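Local coordinates for CYTH domain-containing protein (Pyrococcus horikoshii, PDB 2DC4) that is of unknown function but, as a CYTH-domain protein, probably binds a triphosphate-bearing substrate inside its closed antiparallel beta barrel, at residues D13-R16 / K17-L21; I62-K65 / R66-F70; G148-E151 / E152-E155. All blocks are in the same frame, centred on the assembly; numbering follows the deposited sequence.

Contact 1. Residues D13-R16 / K17-L21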
# COMPACT_ATOMS: atom_id res chain seq x y z
N ASP A 13 15.26 -33.45 -6.28
CA ASP A 13 14.48 -34.65 -6.02
C ASP A 13 12.98 -34.37 -5.88
O ASP A 13 12.16 -35.03 -6.51
CB ASP A 13 14.98 -35.35 -4.75
CG ASP A 13 16.45 -35.71 -4.82
OD1 ASP A 13 16.88 -36.27 -5.85
OD2 ASP A 13 17.19 -35.44 -3.84
N ILE A 14 12.63 -33.37 -5.07
CA ILE A 14 11.23 -33.06 -4.86
C ILE A 14 10.55 -32.45 -6.09
O ILE A 14 9.36 -32.67 -6.32
CB ILE A 14 11.05 -32.13 -3.64
CG1 ILE A 14 9.63 -32.28 -3.08
CG2 ILE A 14 11.34 -30.68 -4.02
CD1 ILE A 14 9.37 -33.64 -2.45
N LYS A 15 11.30 -31.69 -6.88
CA LYS A 15 10.75 -31.10 -8.09
C LYS A 15 10.32 -32.25 -9.00
O LYS A 15 9.23 -32.24 -9.57
CB LYS A 15 11.81 -30.23 -8.80
CG LYS A 15 11.34 -29.58 -10.09
CD LYS A 15 12.39 -28.62 -10.63
CE LYS A 15 11.94 -27.93 -11.91
NZ LYS A 15 11.78 -28.88 -13.05
N ARG A 16 11.19 -33.25 -9.10
CA ARG A 16 10.91 -34.43 -9.91
C ARG A 16 9.66 -35.15 -9.40
O ARG A 16 8.81 -35.57 -10.19
CB ARG A 16 12.11 -35.38 -9.88
CG ARG A 16 11.91 -36.66 -10.69
CD ARG A 16 13.19 -37.49 -10.78
NE ARG A 16 14.41 -36.71 -10.62
CZ ARG A 16 15.28 -36.87 -9.62
NH1 ARG A 16 15.06 -37.79 -8.69
NH2 ARG A 16 16.36 -36.11 -9.56
N LYS A 17 9.54 -35.30 -8.08
CA LYS A 17 8.38 -35.97 -7.49
C LYS A 17 7.09 -35.21 -7.74
O LYS A 17 6.07 -35.80 -8.09
CB LYS A 17 8.57 -36.16 -5.98
CG LYS A 17 9.62 -37.18 -5.59
CD LYS A 17 9.21 -38.60 -5.93
CE LYS A 17 8.15 -39.14 -4.98
NZ LYS A 17 7.94 -40.61 -5.19
N ILE A 18 7.12 -33.89 -7.54
CA ILE A 18 5.94 -33.08 -7.75
C ILE A 18 5.46 -33.19 -9.19
O ILE A 18 4.26 -33.29 -9.46
CB ILE A 18 6.23 -31.60 -7.40
CG1 ILE A 18 6.38 -31.46 -5.88
CG2 ILE A 18 5.10 -30.70 -7.91
CD1 ILE A 18 6.95 -30.12 -5.44
N GLU A 19 6.40 -33.18 -10.13
CA GLU A 19 6.07 -33.30 -11.54
C GLU A 19 5.56 -34.70 -11.85
O GLU A 19 4.63 -34.87 -12.64
CB GLU A 19 7.30 -32.97 -12.39
CG GLU A 19 7.53 -31.48 -12.54
CD GLU A 19 8.84 -31.14 -13.22
OE1 GLU A 19 9.19 -31.81 -14.22
OE2 GLU A 19 9.51 -30.19 -12.77
N GLY A 20 6.17 -35.70 -11.22
CA GLY A 20 5.74 -37.08 -11.44
C GLY A 20 4.34 -37.29 -10.90
O GLY A 20 3.65 -38.24 -11.27
N LEU A 21 3.92 -36.40 -10.01
CA LEU A 21 2.60 -36.47 -9.41
C LEU A 21 1.56 -35.96 -10.41
O LEU A 21 0.38 -36.30 -10.32
CB LEU A 21 2.57 -35.60 -8.14
CG LEU A 21 1.31 -35.57 -7.28
CD1 LEU A 21 0.91 -37.00 -6.94
CD2 LEU A 21 1.53 -34.77 -6.02
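K15 and E19, four residues apart, are brought together by unlike torsions. K15 runs straight out from the helix until its last torsion (chi4 -65°) swings NZ toward E19, while E19 has CG opposite its own carbonyl carbon (chi1 -80°), which lays its extended chain back over the preceding turn. CG of E19 consequently rests 3.5 Å from K15 O. The resulting salt bridge has K15 NZ 2.6 Å from E19 OE2, on the syn side of that oxygen. The bond is one-sided, since E19 OE1 is 4.1 Å from K15 NZ. OE2 of E19 also lies against the methylenes of the lysine, 3.3 Å from K15 CG, so the carboxylate sits alongside the chain as well as at its end.

This is the i to i+4 ion pair of an alpha helix, here helix 11-21, which packs on the outside of the CYTH barrel. Beneath it the backbone supplies consecutive bonds of the same spacing: I18 N to I14 O is the straightest, at 2.8 Å with an N-H...O angle of 166°, and G20 N to R16 O is equally short at 2.8 Å.

The inward face of the helix carries I14 and I18. Their side chains slant across each other, I14 CG1 lying 4.2 Å from I18 CD1, and both reach L124 of strand 121-128. K15 leans on W103 and Y105 of strand 94-107, which places its aliphatic part against the barrel. One turn earlier, N10 OD1 accepts a hydrogen bond from D13 N.

Contact 2. Residues I62-K65 / R66-F70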
# COMPACT_ATOMS: atom_id res chain seq x y z
N ILE A 62 0.07 -15.03 12.86
CA ILE A 62 0.19 -16.46 13.14
C ILE A 62 -0.96 -16.84 14.06
O ILE A 62 -1.19 -16.17 15.06
CB ILE A 62 1.50 -16.79 13.88
CG1 ILE A 62 2.68 -16.07 13.23
CG2 ILE A 62 1.72 -18.30 13.88
CD1 ILE A 62 2.88 -16.37 11.77
N LEU A 63 -1.66 -17.91 13.73
CA LEU A 63 -2.81 -18.33 14.54
C LEU A 63 -2.56 -19.60 15.36
O LEU A 63 -3.36 -19.93 16.23
CB LEU A 63 -4.02 -18.54 13.64
CG LEU A 63 -4.39 -17.37 12.71
CD1 LEU A 63 -5.58 -17.75 11.85
CD2 LEU A 63 -4.68 -16.13 13.54
N ASP A 64 -1.46 -20.29 15.09
CA ASP A 64 -1.12 -21.52 15.82
C ASP A 64 0.34 -21.49 16.26
O ASP A 64 1.07 -20.55 15.94
CB ASP A 64 -1.36 -22.74 14.93
CG ASP A 64 -0.34 -22.86 13.81
OD1 ASP A 64 -0.10 -21.85 13.12
OD2 ASP A 64 0.22 -23.96 13.62
N LYS A 65 0.77 -22.51 17.00
CA LYS A 65 2.15 -22.54 17.47
C LYS A 65 3.09 -23.35 16.59
O LYS A 65 4.28 -23.48 16.89
CB LYS A 65 2.20 -23.06 18.92
CG LYS A 65 1.51 -22.16 19.93
CD LYS A 65 2.10 -20.75 19.94
CE LYS A 65 1.45 -19.87 21.00
NZ LYS A 65 -0.01 -19.71 20.80
N ARG A 66 2.57 -23.88 15.49
CA ARG A 66 3.39 -24.66 14.56
C ARG A 66 3.65 -23.84 13.30
O ARG A 66 4.27 -24.32 12.35
CB ARG A 66 2.68 -25.95 14.17
CG ARG A 66 2.31 -26.85 15.34
CD ARG A 66 1.59 -28.11 14.85
NE ARG A 66 2.49 -29.02 14.15
CZ ARG A 66 3.50 -29.67 14.72
NH1 ARG A 66 3.75 -29.50 16.02
NH2 ARG A 66 4.26 -30.49 14.01
N ASN A 67 3.18 -22.59 13.30
CA ASN A 67 3.35 -21.71 12.14
C ASN A 67 2.71 -22.35 10.91
O ASN A 67 3.25 -22.27 9.81
CB ASN A 67 4.84 -21.46 11.88
CG ASN A 67 5.47 -20.54 12.91
OD1 ASN A 67 4.77 -19.86 13.66
ND2 ASN A 67 6.80 -20.54 12.97
N GLU A 68 1.55 -22.97 11.10
CA GLU A 68 0.85 -23.63 10.00
C GLU A 68 -0.49 -22.98 9.64
O GLU A 68 -1.07 -23.31 8.60
CB GLU A 68 0.62 -25.11 10.35
CG GLU A 68 1.88 -25.95 10.26
CD GLU A 68 1.69 -27.37 10.79
OE1 GLU A 68 0.54 -27.83 10.87
OE2 GLU A 68 2.71 -28.01 11.12
N GLU A 69 -0.96 -22.08 10.48
CA GLU A 69 -2.23 -21.40 10.23
C GLU A 69 -2.01 -19.90 10.32
O GLU A 69 -1.41 -19.43 11.28
CB GLU A 69 -3.28 -21.84 11.26
CG GLU A 69 -3.37 -23.34 11.45
CD GLU A 69 -4.43 -23.74 12.45
OE1 GLU A 69 -4.64 -22.99 13.43
OE2 GLU A 69 -5.05 -24.81 12.27
N PHE A 70 -2.46 -19.16 9.31
CA PHE A 70 -2.27 -17.72 9.30
C PHE A 70 -3.47 -16.95 8.77
O PHE A 70 -4.26 -17.46 8.00
CB PHE A 70 -1.10 -17.30 8.39
CG PHE A 70 0.16 -18.10 8.56
CD1 PHE A 70 0.23 -19.42 8.14
CD2 PHE A 70 1.30 -17.50 9.08
CE1 PHE A 70 1.42 -20.14 8.24
CE2 PHE A 70 2.50 -18.21 9.18
CZ PHE A 70 2.55 -19.53 8.76
O HOH W 1 -4.97 -22.54 16.68
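D64 turns its carboxylate back onto the backbone N-H groups of the residues that follow it, in the loop of the beta hairpin joining strands 54-62 and 69-76 of the CYTH barrel. E68 N is shared by both oxygens, 2.8 Å from D64 OD1 and 3.0 Å from D64 OD2, and in each case it comes in on the syn side. E69 N, 2.8 Å from D64 OD1, approaches from well above the carboxylate plane (58° out of it), so OD1 takes two donors from different directions. A weaker bond from R66 N to D64 OD2 has the spacing of an Asx turn. With chi1 at 71°, CG of D64 stands between its backbone N and carbonyl carbon, which points the oxygens into the turn. The group is thereby fixed in rotation, and its negative charge is probably eased by these N-H dipoles.

At the base of the hairpin, I62 and F70 form an antiparallel non-hydrogen-bonded pair, next to which L63 N donates to E69 O at 2.9 Å. A water bridges L63 O and E69 OE1 outside this bond. The loop is positioned in turn by its neighbours: N67, in left-handed backbone conformation, gives its ND2 to P156 O, and E68 OE1 pairs with K137 of helix 133-146.

The other oxygen of E68 is used within the turn, where R66 NE lies 3.2 Å from E68 OE2 in a salt bridge, coming from 51° above the carboxylate plane.

Contact 3. Residues G148-E151 / E152-E155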
# COMPACT_ATOMS: atom_id res chain seq x y z
N GLY A 148 6.75 -38.66 -0.33
CA GLY A 148 7.81 -39.28 0.45
C GLY A 148 8.32 -38.44 1.61
O GLY A 148 9.40 -38.71 2.15
N LEU A 149 7.57 -37.42 1.99
CA LEU A 149 7.97 -36.56 3.09
C LEU A 149 7.39 -37.11 4.39
O LEU A 149 6.36 -37.79 4.38
CB LEU A 149 7.47 -35.14 2.84
CG LEU A 149 8.08 -34.51 1.59
CD1 LEU A 149 7.34 -33.23 1.22
CD2 LEU A 149 9.55 -34.21 1.83
N LYS A 150 8.06 -36.81 5.50
CA LYS A 150 7.63 -37.26 6.82
C LYS A 150 7.65 -36.10 7.82
O LYS A 150 8.09 -35.00 7.49
CB LYS A 150 8.58 -38.36 7.33
CG LYS A 150 8.62 -39.60 6.45
CD LYS A 150 9.55 -40.66 7.02
CE LYS A 150 11.00 -40.18 7.02
NZ LYS A 150 11.92 -41.25 7.50
N GLU A 151 7.17 -36.34 9.03
CA GLU A 151 7.14 -35.30 10.04
C GLU A 151 8.52 -34.74 10.37
O GLU A 151 8.66 -33.57 10.69
CB GLU A 151 6.46 -35.81 11.31
CG GLU A 151 4.98 -36.07 11.13
CD GLU A 151 4.33 -36.65 12.37
OE1 GLU A 151 4.47 -36.05 13.45
OE2 GLU A 151 3.67 -37.71 12.26
N GLU A 152 9.55 -35.59 10.30
CA GLU A 152 10.90 -35.12 10.62
C GLU A 152 11.41 -34.11 9.59
O GLU A 152 12.39 -33.42 9.84
CB GLU A 152 11.89 -36.29 10.71
CG GLU A 152 12.01 -37.13 9.44
CD GLU A 152 13.10 -38.20 9.53
OE1 GLU A 152 13.31 -38.76 10.63
OE2 GLU A 152 13.74 -38.49 8.49
N ASP A 153 10.73 -34.04 8.45
CA ASP A 153 11.13 -33.13 7.37
C ASP A 153 10.55 -31.74 7.54
O ASP A 153 10.95 -30.80 6.84
CB ASP A 153 10.67 -33.68 6.02
CG ASP A 153 11.31 -35.01 5.67
OD1 ASP A 153 10.59 -35.92 5.21
OD2 ASP A 153 12.54 -35.14 5.86
N VAL A 154 9.60 -31.60 8.45
CA VAL A 154 8.95 -30.31 8.67
C VAL A 154 9.87 -29.24 9.25
O VAL A 154 10.72 -29.53 10.10
CB VAL A 154 7.71 -30.47 9.58
CG1 VAL A 154 7.11 -29.10 9.90
CG2 VAL A 154 6.68 -31.35 8.90
N GLU A 155 9.69 -28.01 8.77
CA GLU A 155 10.45 -26.86 9.26
C GLU A 155 9.42 -25.84 9.75
O GLU A 155 8.72 -25.22 8.95
CB GLU A 155 11.30 -26.25 8.14
CG GLU A 155 12.04 -24.99 8.59
CD GLU A 155 12.74 -25.17 9.93
OE1 GLU A 155 13.66 -26.00 10.01
OE2 GLU A 155 12.37 -24.49 10.90
O HOH W 2 11.33 -38.09 4.05
O HOH W 3 10.44 -31.42 12.01
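The carboxylate of D153 receives K150 N on the anti side of OD1, 22° out of its plane, at 2.7 Å. Two peptide groups are instead met from above their carbonyl planes: D153 N stands 55° out of the plane of K150 O, and V154 N 62° out of that of E151 O, 3.1 Å from it. Such steep approaches fit the tight 3-10 turn here. D153 N thus returns an i+3 to i backbone bond to K150, closing a two-bond exchange in which D153 OD1 is the one side-chain acceptor.

A water gives one hydrogen to D153 OD1, at 2.6 Å, and one to G148 O, linking the turn to the glycine of the Schellman motif that ends the preceding helix. On the outer side K150 and E152 run side by side, in a weak salt bridge of 3.5 Å between K150 NZ and E152 OE2. Exchanging D153 for an alanine would probably leave K150 N without its acceptor and the bridging water held from one end.

L149, crossing D153 at about a right angle, packs on F7 and L124; V154 touches V5 and F7 of strand 2-8 and, with E151, W141 of helix 133-146.

Following the chain, contact 1 comes first, as successive turns of helix 11-21 between strands 2-8 and 24-36. Contact 2 closes the short hairpin between strands 54-62 and 69-76, and contact 3 the turn after helix 133-146 on the way to helix 159-162. All three are in series: none nests in or crosses another. Contacts 1 and 3 meet through leucine-isoleucine packing, with I14 CD1 4.2 Å from L149 CD1, so both sit beside L124 of strand 121-128. Contacts 2 and 3 do not touch, their nearest atoms about 5 Å apart, yet helix 133-146 and strand 2-8 serve both. Contacts 1 and 2 lie farthest apart, their centres 27 Å from each other.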